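Local coordinates for UBX domain-containing protein 7 (Homo sapiens, PDB 5X3P) that acts as a ubiquitin-binding adapter linking neddylated cullin-RING ligases to the segregase VCP/p97, which it engages through the UBX domain described here, at residues 7-12 and 73-78; 24-29 and 65-70; 46-51 and 77-82; 11-16 and 33-38. The protein carries 1 engineered substitution. All blocks are in the same frame, centred on the assembly; numbering follows the deposited sequence.

Contact 1: residues 7-12 and 73-78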
loop_
_atom_site.group_PDB
_atom_site.type_symbol
_atom_site.label_atom_id
_atom_site.label_comp_id
_atom_site.label_asym_id
_atom_site.label_seq_id
_atom_site.Cartn_x
_atom_site.Cartn_y
_atom_site.Cartn_z
ATOM N N ALA A 7 8.671 -4.506 4.563
ATOM C CA ALA A 7 7.984 -3.245 4.289
ATOM C C ALA A 7 7.105 -2.982 5.494
ATOM O O ALA A 7 6.072 -3.628 5.664
ATOM C CB ALA A 7 7.115 -3.358 3.038
ATOM N N GLN A 8 7.530 -2.058 6.346
ATOM C CA GLN A 8 6.773 -1.700 7.523
ATOM C C GLN A 8 5.895 -0.557 7.099
ATOM O O GLN A 8 6.382 0.532 6.787
ATOM C CB GLN A 8 7.712 -1.261 8.642
ATOM C CG GLN A 8 8.483 -2.410 9.291
ATOM C CD GLN A 8 9.600 -1.911 10.166
ATOM O OE1 GLN A 8 10.276 -0.914 9.836
ATOM N NE2 GLN A 8 9.799 -2.574 11.316
ATOM N N LEU A 9 4.590 -0.800 7.085
ATOM C CA LEU A 9 3.673 0.154 6.495
ATOM C C LEU A 9 2.827 0.842 7.549
ATOM O O LEU A 9 2.300 0.179 8.443
ATOM C CB LEU A 9 2.753 -0.567 5.497
ATOM C CG LEU A 9 3.430 -1.308 4.337
ATOM C CD1 LEU A 9 2.398 -1.943 3.417
ATOM C CD2 LEU A 9 4.284 -0.343 3.546
HETATM N N MSE A 10 2.712 2.166 7.437
HETATM C CA MSE A 10 1.646 2.920 8.083
HETATM C C MSE A 10 0.539 3.164 7.048
HETATM O O MSE A 10 0.785 3.770 6.001
HETATM C CB MSE A 10 2.159 4.265 8.607
HETATM C CG MSE A 10 1.016 5.266 8.935
HETATM SE SE MSE A 10 -0.024 4.688 10.497
HETATM C CE MSE A 10 1.310 5.195 11.791
ATOM N N LEU A 11 -0.674 2.687 7.337
ATOM C CA LEU A 11 -1.811 2.909 6.448
ATOM C C LEU A 11 -2.682 4.036 7.004
ATOM O O LEU A 11 -3.062 4.032 8.178
ATOM C CB LEU A 11 -2.633 1.634 6.289
ATOM C CG LEU A 11 -1.840 0.384 5.935
ATOM C CD1 LEU A 11 -2.792 -0.803 5.845
ATOM C CD2 LEU A 11 -1.091 0.580 4.616
ATOM N N ARG A 12 -2.966 5.027 6.167
ATOM C CA ARG A 12 -3.731 6.191 6.598
ATOM C C ARG A 12 -5.042 6.198 5.815
ATOM O O ARG A 12 -5.049 6.513 4.623
ATOM C CB ARG A 12 -2.937 7.464 6.324
ATOM C CG ARG A 12 -1.587 7.537 7.030
ATOM C CD ARG A 12 -1.739 8.017 8.468
ATOM N NE ARG A 12 -2.403 9.317 8.511
ATOM C CZ ARG A 12 -1.784 10.477 8.316
ATOM N NH1 ARG A 12 -0.480 10.505 8.066
ATOM N NH2 ARG A 12 -2.471 11.614 8.369
ATOM N N PRO A 73 12.177 0.673 3.369
ATOM C CA PRO A 73 11.923 -0.214 4.516
ATOM C C PRO A 73 10.704 0.211 5.326
ATOM O O PRO A 73 10.036 -0.624 5.936
ATOM C CB PRO A 73 13.181 -0.039 5.368
ATOM C CG PRO A 73 14.266 0.181 4.338
ATOM C CD PRO A 73 13.594 1.108 3.325
ATOM N N GLN A 74 10.411 1.506 5.331
ATOM C CA GLN A 74 9.229 2.004 6.009
ATOM C C GLN A 74 8.495 2.943 5.071
ATOM O O GLN A 74 9.132 3.768 4.405
ATOM C CB GLN A 74 9.660 2.743 7.276
ATOM C CG GLN A 74 10.514 1.877 8.216
ATOM C CD GLN A 74 10.819 2.592 9.508
ATOM O OE1 GLN A 74 10.971 3.824 9.529
ATOM N NE2 GLN A 74 10.865 1.840 10.604
ATOM N N GLU A 75 7.167 2.812 5.015
ATOM C CA GLU A 75 6.345 3.636 4.133
ATOM C C GLU A 75 5.082 4.064 4.818
ATOM O O GLU A 75 4.534 3.330 5.649
ATOM C CB GLU A 75 5.949 2.845 2.881
ATOM C CG GLU A 75 7.109 2.431 2.019
ATOM C CD GLU A 75 7.574 3.567 1.122
ATOM O OE1 GLU A 75 6.907 4.626 1.099
ATOM O OE2 GLU A 75 8.591 3.413 0.399
ATOM N N THR A 76 4.602 5.248 4.450
ATOM C CA THR A 76 3.280 5.690 4.849
ATOM C C THR A 76 2.396 5.641 3.599
ATOM O O THR A 76 2.730 6.248 2.566
ATOM C CB THR A 76 3.320 7.119 5.403
ATOM O OG1 THR A 76 4.058 7.141 6.632
ATOM C CG2 THR A 76 1.910 7.629 5.663
ATOM N N VAL A 77 1.290 4.897 3.674
ATOM C CA VAL A 77 0.440 4.692 2.507
ATOM C C VAL A 77 -0.911 5.349 2.762
ATOM O O VAL A 77 -1.620 4.974 3.707
ATOM C CB VAL A 77 0.217 3.195 2.212
ATOM C CG1 VAL A 77 -0.634 3.028 0.943
ATOM C CG2 VAL A 77 1.550 2.463 2.032
ATOM N N PHE A 78 -1.261 6.323 1.923
ATOM C CA PHE A 78 -2.581 6.944 1.986
ATOM C C PHE A 78 -3.577 6.188 1.124
ATOM O O PHE A 78 -3.317 5.915 -0.043
ATOM C CB PHE A 78 -2.497 8.391 1.527
ATOM C CG PHE A 78 -1.657 9.237 2.419
ATOM C CD1 PHE A 78 -2.198 9.778 3.579
ATOM C CD2 PHE A 78 -0.316 9.471 2.131
ATOM C CE1 PHE A 78 -1.419 10.552 4.433
ATOM C CE2 PHE A 78 0.472 10.245 2.986
ATOM C CZ PHE A 78 -0.079 10.783 4.132
#
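With CG anti to the carbonyl carbon in both residues and the chains extended beyond, Gln8 and Gln74 run side by side until their amides meet. NE2 of Gln74 donates to OE1 of Gln8 at 2.9 Å, with the acceptor lying in the Gln74 amide plane; long, neutral amides suit this exposed face near the start of both strands. Arg12 instead folds back at chi2 (-83°) and again at chi3, which carries its guanidinium alongside Phe78, with CE1 of the ring 3.7 Å above one guanidinium face and toward its rim. The planes stand 61° apart, so this is not a flat stack. Arg12 CG also packs on Thr76 CG2 at 3.8 Å. On the other side of the sheet, Leu11 CD2 meets Val77 CB at 3.8 Å, branched apolar groups suited to a buried surface. Between the faces, parallel backbone bonds alternate, including Val77 N to Met10 O at 2.6 Å. Glu75, largely buried, has its carboxylate paired with Arg55. These two strands form the parallel centre of the mixed sheet of the ubiquitin-like UBX fold: strand 18-24 flanks 6-12, strand 46-50 flanks 74-81, and helix 29-38 packs through Leu32 against Leu9 and Leu11.

Contact 2: residues 24-29 and 65-70. Engineered in segment 65-70: Met66 (natural residue Leu).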
loop_
_atom_site.group_PDB
_atom_site.type_symbol
_atom_site.label_atom_id
_atom_site.label_comp_id
_atom_site.label_asym_id
_atom_site.label_seq_id
_atom_site.Cartn_x
_atom_site.Cartn_y
_atom_site.Cartn_z
ATOM N N PRO A 24 6.549 -8.950 4.196
ATOM C CA PRO A 24 7.899 -9.305 3.731
ATOM C C PRO A 24 8.189 -8.557 2.429
ATOM O O PRO A 24 7.242 -8.276 1.674
ATOM C CB PRO A 24 7.798 -10.818 3.457
ATOM C CG PRO A 24 6.616 -11.285 4.285
ATOM C CD PRO A 24 5.656 -10.121 4.301
ATOM N N GLU A 25 9.451 -8.230 2.169
ATOM C CA GLU A 25 9.809 -7.436 0.995
ATOM C C GLU A 25 9.421 -8.156 -0.287
ATOM O O GLU A 25 9.174 -7.510 -1.316
ATOM C CB GLU A 25 11.314 -7.163 0.979
ATOM C CG GLU A 25 11.675 -5.769 0.543
ATOM C CD GLU A 25 13.179 -5.546 0.466
ATOM O OE1 GLU A 25 13.928 -6.514 0.180
ATOM O OE2 GLU A 25 13.605 -4.393 0.696
ATOM N N GLN A 26 9.373 -9.491 -0.226
ATOM C CA GLN A 26 9.024 -10.308 -1.393
ATOM C C GLN A 26 7.510 -10.476 -1.562
ATOM O O GLN A 26 7.050 -11.095 -2.519
ATOM C CB GLN A 26 9.707 -11.679 -1.327
ATOM C CG GLN A 26 11.239 -11.606 -1.403
ATOM C CD GLN A 26 11.730 -10.821 -2.606
ATOM O OE1 GLN A 26 12.541 -9.900 -2.479
ATOM N NE2 GLN A 26 11.248 -11.186 -3.783
ATOM N N ALA A 27 6.731 -9.929 -0.630
ATOM C CA ALA A 27 5.289 -9.941 -0.795
ATOM C C ALA A 27 4.935 -9.101 -2.017
ATOM O O ALA A 27 5.626 -8.113 -2.336
ATOM C CB ALA A 27 4.593 -9.406 0.453
ATOM N N LYS A 28 3.875 -9.495 -2.717
ATOM C CA LYS A 28 3.435 -8.764 -3.901
ATOM C C LYS A 28 2.575 -7.587 -3.480
ATOM O O LYS A 28 1.868 -7.680 -2.472
ATOM C CB LYS A 28 2.600 -9.677 -4.791
ATOM C CG LYS A 28 3.342 -10.896 -5.313
ATOM C CD LYS A 28 2.366 -11.875 -5.945
ATOM C CE LYS A 28 3.114 -12.988 -6.661
ATOM N NZ LYS A 28 2.190 -14.084 -7.069
ATOM N N LEU A 29 2.598 -6.504 -4.264
ATOM C CA LEU A 29 1.705 -5.360 -4.005
ATOM C C LEU A 29 0.256 -5.812 -3.770
ATOM O O LEU A 29 -0.446 -5.247 -2.940
ATOM C CB LEU A 29 1.738 -4.371 -5.169
ATOM C CG LEU A 29 2.907 -3.397 -5.262
ATOM C CD1 LEU A 29 2.650 -2.398 -6.398
ATOM C CD2 LEU A 29 3.128 -2.659 -3.924
ATOM N N THR A 65 6.553 -7.360 -6.605
ATOM C CA THR A 65 6.795 -7.411 -5.173
ATOM C C THR A 65 7.078 -6.023 -4.660
ATOM O O THR A 65 7.355 -5.123 -5.450
ATOM C CB THR A 65 8.019 -8.271 -4.842
ATOM O OG1 THR A 65 9.176 -7.648 -5.402
ATOM C CG2 THR A 65 7.867 -9.691 -5.393
HETATM N N MSE A 66 7.041 -5.866 -3.335
HETATM C CA MSE A 66 7.377 -4.601 -2.687
HETATM C C MSE A 66 8.767 -4.143 -3.110
HETATM O O MSE A 66 9.002 -2.948 -3.351
HETATM C CB MSE A 66 7.372 -4.770 -1.162
HETATM C CG MSE A 66 6.230 -5.589 -0.634
HETATM SE SE MSE A 66 4.575 -4.551 -0.595
HETATM C CE MSE A 66 3.382 -6.063 -0.391
ATOM N N GLN A 67 9.699 -5.094 -3.172
ATOM C CA GLN A 67 11.069 -4.792 -3.586
ATOM C C GLN A 67 11.109 -4.363 -5.049
ATOM O O GLN A 67 11.791 -3.391 -5.397
ATOM C CB GLN A 67 12.006 -5.995 -3.358
ATOM C CG GLN A 67 13.447 -5.767 -3.819
ATOM C CD GLN A 67 14.357 -6.991 -3.623
ATOM O OE1 GLN A 67 14.146 -7.800 -2.725
ATOM N NE2 GLN A 67 15.369 -7.121 -4.472
ATOM N N GLU A 68 10.381 -5.080 -5.912
ATOM C CA GLU A 68 10.320 -4.694 -7.329
ATOM C C GLU A 68 9.648 -3.323 -7.501
ATOM O O GLU A 68 10.001 -2.551 -8.396
ATOM C CB GLU A 68 9.602 -5.769 -8.155
ATOM C CG GLU A 68 10.486 -6.974 -8.509
ATOM C CD GLU A 68 9.665 -8.205 -8.800
ATOM O OE1 GLU A 68 8.448 -8.163 -8.528
ATOM O OE2 GLU A 68 10.224 -9.216 -9.291
ATOM N N ALA A 69 8.691 -3.019 -6.630
ATOM C CA ALA A 69 7.997 -1.722 -6.664
ATOM C C ALA A 69 8.909 -0.591 -6.185
ATOM O O ALA A 69 8.621 0.593 -6.398
ATOM C CB ALA A 69 6.728 -1.780 -5.835
ATOM N N GLY A 70 10.016 -0.956 -5.541
ATOM C CA GLY A 70 10.958 0.030 -5.033
ATOM C C GLY A 70 10.564 0.675 -3.716
ATOM O O GLY A 70 11.038 1.770 -3.395
#
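Thr65, the N-cap of the short, weakly bonded helix about 66-69, sets its methyl CG2 against Gln26 O of the type I turn that runs from Pro24 to Ala27, and with Glu68 it completes a capping box. Threonine suits the N-cap because its OG1, placed between the backbone N and the carbonyl carbon (chi1 64°), accepts from Glu68 N at 2.9 Å. Glu68 returns the favour, its OE1 taking the N-H of Thr65 on the anti side of the carboxylate. The same rotamer directs CG2 to the turn, so the one small side chain serves both the cap and the contact. Two carbonyls of the turn then hold the first helical residues: Ala27 O receives Met66 N at 2.8 Å almost in line with its C=O bond, while Glu25 O receives Gln67 N at 3.1 Å.

Met66 is an engineered selenomethionine whose CB points toward the turn. Its chain bends at chi2 (-77°), which brings the terminal CE beside the Lys28 carbonyl, 3.0 Å from Lys28 O. The same CE also touches Ala27 CB at 3.7 Å, and Met66 SE lies 4.1 Å from Leu29 CD2. Leu29, itself buried, has CG anti to its carbonyl carbon and leans back over the helix as part of an apolar patch that Leu60 joins. Its two branches straddle one small methyl, CD1 and CD2 of Leu29 each lying 4.2 Å from Ala69 CB.

Contact 3: residues 46-51 and 77-82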
loop_
_atom_site.group_PDB
_atom_site.type_symbol
_atom_site.label_atom_id
_atom_site.label_comp_id
_atom_site.label_asym_id
_atom_site.label_seq_id
_atom_site.Cartn_x
_atom_site.Cartn_y
_atom_site.Cartn_z
ATOM N N PHE A 46 -10.903 2.893 -4.585
ATOM C CA PHE A 46 -9.772 3.493 -3.853
ATOM C C PHE A 46 -8.422 3.085 -4.434
ATOM O O PHE A 46 -8.292 2.012 -5.031
ATOM C CB PHE A 46 -9.819 3.118 -2.369
ATOM C CG PHE A 46 -11.054 3.609 -1.668
ATOM C CD1 PHE A 46 -12.209 2.834 -1.646
ATOM C CD2 PHE A 46 -11.070 4.856 -1.061
ATOM C CE1 PHE A 46 -13.369 3.298 -1.016
ATOM C CE2 PHE A 46 -12.223 5.339 -0.439
ATOM C CZ PHE A 46 -13.376 4.560 -0.408
ATOM N N GLU A 47 -7.418 3.944 -4.267
ATOM C CA GLU A 47 -6.065 3.646 -4.745
ATOM C C GLU A 47 -5.101 3.956 -3.608
ATOM O O GLU A 47 -5.485 4.606 -2.616
ATOM C CB GLU A 47 -5.720 4.486 -5.967
ATOM C CG GLU A 47 -5.803 6.011 -5.748
ATOM C CD GLU A 47 -5.463 6.775 -7.008
ATOM O OE1 GLU A 47 -4.475 6.399 -7.668
ATOM O OE2 GLU A 47 -6.186 7.730 -7.356
ATOM N N LEU A 48 -3.865 3.489 -3.719
ATOM C CA LEU A 48 -2.907 3.690 -2.643
ATOM C C LEU A 48 -1.834 4.652 -3.148
ATOM O O LEU A 48 -1.418 4.572 -4.304
ATOM C CB LEU A 48 -2.294 2.350 -2.212
ATOM C CG LEU A 48 -3.353 1.271 -1.959
ATOM C CD1 LEU A 48 -2.715 -0.101 -1.783
ATOM C CD2 LEU A 48 -4.181 1.631 -0.744
ATOM N N LEU A 49 -1.415 5.577 -2.293
ATOM C CA LEU A 49 -0.344 6.516 -2.621
ATOM C C LEU A 49 0.635 6.504 -1.472
ATOM O O LEU A 49 0.216 6.593 -0.329
ATOM C CB LEU A 49 -0.888 7.934 -2.793
ATOM C CG LEU A 49 -1.438 8.297 -4.171
ATOM C CD1 LEU A 49 -2.872 7.825 -4.317
ATOM C CD2 LEU A 49 -1.331 9.801 -4.438
ATOM N N THR A 50 1.933 6.385 -1.754
ATOM C CA THR A 50 2.917 6.469 -0.673
ATOM C C THR A 50 3.275 7.921 -0.466
ATOM O O THR A 50 3.245 8.701 -1.417
ATOM C CB THR A 50 4.203 5.656 -0.956
ATOM O OG1 THR A 50 4.812 6.135 -2.167
ATOM C CG2 THR A 50 3.883 4.164 -1.063
ATOM N N ASN A 51 3.637 8.287 0.761
ATOM C CA ASN A 51 3.953 9.692 1.047
ATOM C C ASN A 51 5.310 10.162 0.503
ATOM O O ASN A 51 5.384 11.082 -0.312
ATOM C CB ASN A 51 3.881 9.988 2.547
ATOM C CG ASN A 51 3.913 11.486 2.838
ATOM O OD1 ASN A 51 3.373 12.286 2.074
ATOM N ND2 ASN A 51 4.571 11.868 3.925
ATOM N N VAL A 77 1.290 4.897 3.674
ATOM C CA VAL A 77 0.440 4.692 2.507
ATOM C C VAL A 77 -0.911 5.349 2.762
ATOM O O VAL A 77 -1.620 4.974 3.707
ATOM C CB VAL A 77 0.217 3.195 2.212
ATOM C CG1 VAL A 77 -0.634 3.028 0.943
ATOM C CG2 VAL A 77 1.550 2.463 2.032
ATOM N N PHE A 78 -1.261 6.323 1.923
ATOM C CA PHE A 78 -2.581 6.944 1.986
ATOM C C PHE A 78 -3.577 6.188 1.124
ATOM O O PHE A 78 -3.317 5.915 -0.043
ATOM C CB PHE A 78 -2.497 8.391 1.527
ATOM C CG PHE A 78 -1.657 9.237 2.419
ATOM C CD1 PHE A 78 -2.198 9.778 3.579
ATOM C CD2 PHE A 78 -0.316 9.471 2.131
ATOM C CE1 PHE A 78 -1.419 10.552 4.433
ATOM C CE2 PHE A 78 0.472 10.245 2.986
ATOM C CZ PHE A 78 -0.079 10.783 4.132
ATOM N N VAL A 79 -4.718 5.849 1.706
ATOM C CA VAL A 79 -5.810 5.272 0.945
ATOM C C VAL A 79 -6.693 6.429 0.471
ATOM O O VAL A 79 -7.271 7.147 1.286
ATOM C CB VAL A 79 -6.608 4.264 1.802
ATOM C CG1 VAL A 79 -7.710 3.608 0.992
ATOM C CG2 VAL A 79 -5.677 3.212 2.366
ATOM N N GLN A 80 -6.768 6.626 -0.847
ATOM C CA GLN A 80 -7.510 7.749 -1.429
ATOM C C GLN A 80 -8.633 7.230 -2.291
ATOM O O GLN A 80 -8.512 6.165 -2.892
ATOM C CB GLN A 80 -6.607 8.582 -2.330
ATOM C CG GLN A 80 -5.641 9.476 -1.616
ATOM C CD GLN A 80 -4.831 10.305 -2.585
ATOM O OE1 GLN A 80 -5.155 10.395 -3.775
ATOM N NE2 GLN A 80 -3.767 10.915 -2.083
ATOM N N GLU A 81 -9.703 8.007 -2.391
ATOM C CA GLU A 81 -10.786 7.683 -3.311
ATOM C C GLU A 81 -10.319 8.045 -4.723
ATOM O O GLU A 81 -9.706 9.113 -4.923
ATOM C CB GLU A 81 -12.033 8.491 -2.939
ATOM C CG GLU A 81 -13.333 7.959 -3.515
ATOM C CD GLU A 81 -14.550 8.729 -3.014
ATOM O OE1 GLU A 81 -15.178 9.438 -3.827
ATOM O OE2 GLU A 81 -14.862 8.625 -1.807
ATOM N N ARG A 82 -10.574 7.171 -5.699
ATOM C CA ARG A 82 -10.168 7.469 -7.082
ATOM C C ARG A 82 -10.905 8.692 -7.641
ATOM O O ARG A 82 -11.973 9.075 -7.143
ATOM C CB ARG A 82 -10.354 6.245 -7.993
ATOM C CG ARG A 82 -9.510 5.046 -7.564
ATOM C CD ARG A 82 -9.706 3.856 -8.487
ATOM N NE ARG A 82 -8.865 2.726 -8.080
ATOM C CZ ARG A 82 -7.632 2.516 -8.513
ATOM N NH1 ARG A 82 -7.091 3.366 -9.371
ATOM N NH2 ARG A 82 -6.941 1.467 -8.076
HETATM O O HOH W 1 -7.274 9.902 -5.997
#
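Strands 46-50 and 74-81 are antiparallel neighbours in the mixed sheet of the ubiquitin-like UBX fold, and their segments 46-50 and 77-81 run at 150° to each other. Two hydrogen-bonded pairs, Glu47 with Gln80 and Leu49 with Phe78, give four backbone bonds, among them Phe78 N to Leu49 O at 2.7 Å. On the helix-facing side, Leu48 lies alongside Val79, CD2 to CG2 at 3.8 Å, and its CB presses on Val77 CG1; beta-branched valines suit both the strand and this buried layer, which helix 29-38 closes through Leu32 and Val36.

The reverse side mixes polar and apolar groups. Leu49 crosses Gln80 at about a right angle, setting CD1 and CD2 against the amide. Asn51 CB approaches the Phe78 ring at its edge, 3.4 Å from CE2, with the amide turned 83° from the ring. At the strand end, Gln80 O lies at the edge of the Phe46 ring, near its plane, 3.4 Å from Phe46 CD2. Arg82 runs extended from CG to NE, and its guanidinium lays one face over Glu47 CB at 3.7 Å. Glu47 CG, between backbone N and carbonyl carbon (chi1 58°), leads an extended chain to a water that also lies 2.8 Å from Glu81 O.

Glu47 OE1 stays 4.4 Å from Arg82 NH1, well out of the guanidinium plane, so their attraction is probably diffuse; Arg82 has directional partners in Asn43 and Ser58, and Glu47 in the water.

Contact 4: residues 11-16 and 33-38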
loop_
_atom_site.group_PDB
_atom_site.type_symbol
_atom_site.label_atom_id
_atom_site.label_comp_id
_atom_site.label_asym_id
_atom_site.label_seq_id
_atom_site.Cartn_x
_atom_site.Cartn_y
_atom_site.Cartn_z
ATOM N N LEU A 11 -0.674 2.687 7.337
ATOM C CA LEU A 11 -1.811 2.909 6.448
ATOM C C LEU A 11 -2.682 4.036 7.004
ATOM O O LEU A 11 -3.062 4.032 8.178
ATOM C CB LEU A 11 -2.633 1.634 6.289
ATOM C CG LEU A 11 -1.840 0.384 5.935
ATOM C CD1 LEU A 11 -2.792 -0.803 5.845
ATOM C CD2 LEU A 11 -1.091 0.580 4.616
ATOM N N ARG A 12 -2.966 5.027 6.167
ATOM C CA ARG A 12 -3.731 6.191 6.598
ATOM C C ARG A 12 -5.042 6.198 5.815
ATOM O O ARG A 12 -5.049 6.513 4.623
ATOM C CB ARG A 12 -2.937 7.464 6.324
ATOM C CG ARG A 12 -1.587 7.537 7.030
ATOM C CD ARG A 12 -1.739 8.017 8.468
ATOM N NE ARG A 12 -2.403 9.317 8.511
ATOM C CZ ARG A 12 -1.784 10.477 8.316
ATOM N NH1 ARG A 12 -0.480 10.505 8.066
ATOM N NH2 ARG A 12 -2.471 11.614 8.369
ATOM N N TYR A 13 -6.133 5.804 6.472
ATOM C CA TYR A 13 -7.442 5.710 5.812
ATOM C C TYR A 13 -8.124 7.068 5.804
ATOM O O TYR A 13 -7.861 7.896 6.683
ATOM C CB TYR A 13 -8.302 4.642 6.497
ATOM C CG TYR A 13 -7.734 3.230 6.411
ATOM C CD1 TYR A 13 -7.910 2.451 5.271
ATOM C CD2 TYR A 13 -7.041 2.670 7.479
ATOM C CE1 TYR A 13 -7.400 1.146 5.199
ATOM C CE2 TYR A 13 -6.530 1.377 7.419
ATOM C CZ TYR A 13 -6.711 0.624 6.279
ATOM O OH TYR A 13 -6.194 -0.654 6.232
ATOM N N PRO A 14 -9.003 7.331 4.812
ATOM C CA PRO A 14 -9.395 8.738 4.685
ATOM C C PRO A 14 -10.387 9.198 5.763
ATOM O O PRO A 14 -10.656 10.396 5.839
ATOM C CB PRO A 14 -10.041 8.795 3.298
ATOM C CG PRO A 14 -10.675 7.449 3.146
ATOM C CD PRO A 14 -9.740 6.467 3.867
ATOM N N ASP A 15 -10.918 8.278 6.567
ATOM C CA ASP A 15 -11.766 8.672 7.694
ATOM C C ASP A 15 -10.915 9.094 8.907
ATOM O O ASP A 15 -11.439 9.624 9.898
ATOM C CB ASP A 15 -12.758 7.559 8.064
ATOM C CG ASP A 15 -12.076 6.237 8.401
ATOM O OD1 ASP A 15 -10.847 6.122 8.213
ATOM O OD2 ASP A 15 -12.778 5.307 8.858
ATOM N N GLY A 16 -9.599 8.883 8.809
ATOM C CA GLY A 16 -8.668 9.254 9.869
ATOM C C GLY A 16 -8.174 8.071 10.682
ATOM O O GLY A 16 -7.345 8.221 11.588
ATOM N N VAL A 33 -2.991 -4.376 -1.489
ATOM C CA VAL A 33 -4.267 -3.993 -2.101
ATOM C C VAL A 33 -5.412 -4.788 -1.494
ATOM O O VAL A 33 -6.452 -4.223 -1.161
ATOM C CB VAL A 33 -4.246 -4.190 -3.636
ATOM C CG1 VAL A 33 -5.641 -3.978 -4.248
ATOM C CG2 VAL A 33 -3.253 -3.214 -4.272
ATOM N N LYS A 34 -5.211 -6.099 -1.347
ATOM C CA LYS A 34 -6.240 -6.967 -0.778
ATOM C C LYS A 34 -6.463 -6.690 0.705
ATOM O O LYS A 34 -7.585 -6.759 1.193
ATOM C CB LYS A 34 -5.902 -8.453 -0.999
ATOM C CG LYS A 34 -6.237 -8.991 -2.406
ATOM C CD LYS A 34 -5.797 -10.472 -2.600
ATOM C CE LYS A 34 -6.443 -11.439 -1.587
ATOM N NZ LYS A 34 -5.630 -11.658 -0.344
ATOM N N HIS A 35 -5.396 -6.370 1.432
ATOM C CA HIS A 35 -5.564 -6.017 2.835
ATOM C C HIS A 35 -6.438 -4.784 2.998
ATOM O O HIS A 35 -7.324 -4.743 3.855
ATOM C CB HIS A 35 -4.233 -5.779 3.535
ATOM C CG HIS A 35 -4.397 -5.355 4.958
ATOM N ND1 HIS A 35 -4.735 -6.239 5.959
ATOM C CD2 HIS A 35 -4.333 -4.132 5.541
ATOM C CE1 HIS A 35 -4.837 -5.588 7.103
ATOM N NE2 HIS A 35 -4.594 -4.306 6.879
ATOM N N VAL A 36 -6.186 -3.762 2.182
ATOM C CA VAL A 36 -6.975 -2.536 2.262
ATOM C C VAL A 36 -8.429 -2.784 1.838
ATOM O O VAL A 36 -9.362 -2.195 2.387
ATOM C CB VAL A 36 -6.315 -1.399 1.438
ATOM C CG1 VAL A 36 -7.239 -0.207 1.318
ATOM C CG2 VAL A 36 -4.990 -0.988 2.096
ATOM N N GLN A 37 -8.604 -3.670 0.860
ATOM C CA GLN A 37 -9.926 -4.094 0.405
ATOM C C GLN A 37 -10.719 -4.762 1.533
ATOM O O GLN A 37 -11.907 -4.488 1.725
ATOM C CB GLN A 37 -9.763 -5.058 -0.767
ATOM C CG GLN A 37 -10.987 -5.233 -1.629
ATOM C CD GLN A 37 -10.596 -5.582 -3.056
ATOM O OE1 GLN A 37 -10.632 -4.726 -3.960
ATOM N NE2 GLN A 37 -10.188 -6.842 -3.264
ATOM N N SER A 38 -10.061 -5.631 2.291
ATOM C CA SER A 38 -10.734 -6.301 3.404
ATOM C C SER A 38 -11.113 -5.312 4.509
ATOM O O SER A 38 -11.972 -5.609 5.337
ATOM C CB SER A 38 -9.857 -7.407 3.990
ATOM O OG SER A 38 -9.002 -6.868 4.984
#
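Leu11 CD1 meets the His35 imidazole at its edge, 3.7 Å from CD2, and lies 4.3 Å from Val36 CG2. Tyr13 brings the other half of the contact: its CE1 edge slides past Val36 CG1 at 4.1 Å, and its OH stands 4.0 Å from His35 CD2, with the two side chains crossing at about a right angle. His35 reaches this spot because its CG is anti to the backbone N (chi1 177°), swinging the ring off the helix toward the strand. Beyond this first shell is a charge: Glu19 accepts from His35 NE2 through one carboxylate oxygen and is bonded to the Tyr13 OH through the other. A single acid thus ties the polar ends of both side chains together, and its negative charge would probably favour a protonated imidazole. Tyrosine and histidine suit this boundary, since each offers carbon to the interior and a polar end to Glu19. Farther out, Tyr13 starts a type I turn, and its ring also meets Tyr41. The contact joins the end of strand 6-12 to the last turns of helix 29-38; strand 18-24, bearing Glu19 and Ile21, borders one flank, and Val79 of strand 74-81 and Leu48 of strand 46-50 the other.

In the fold
Contacts 1 and 3 share strand 74-81 and place it between strands 6-12 and 46-50, one pairing parallel and the other antiparallel; both are partly buried and combine backbone bonding with an apolar face turned to helix 29-38 and a more polar face turned away. Contact 4 starts from the same strand as contact 1 and lies about 8 Å, centre to centre, from contact 3. It is buried and relies on side-chain packing rather than direct bonds between its segments. Contact 2 is the surface member, on the opposite side of the chain's centre from contacts 3 and 4, where turn carbonyls and a helix cap replace strand pairing. Its helix leads into strand 74-81.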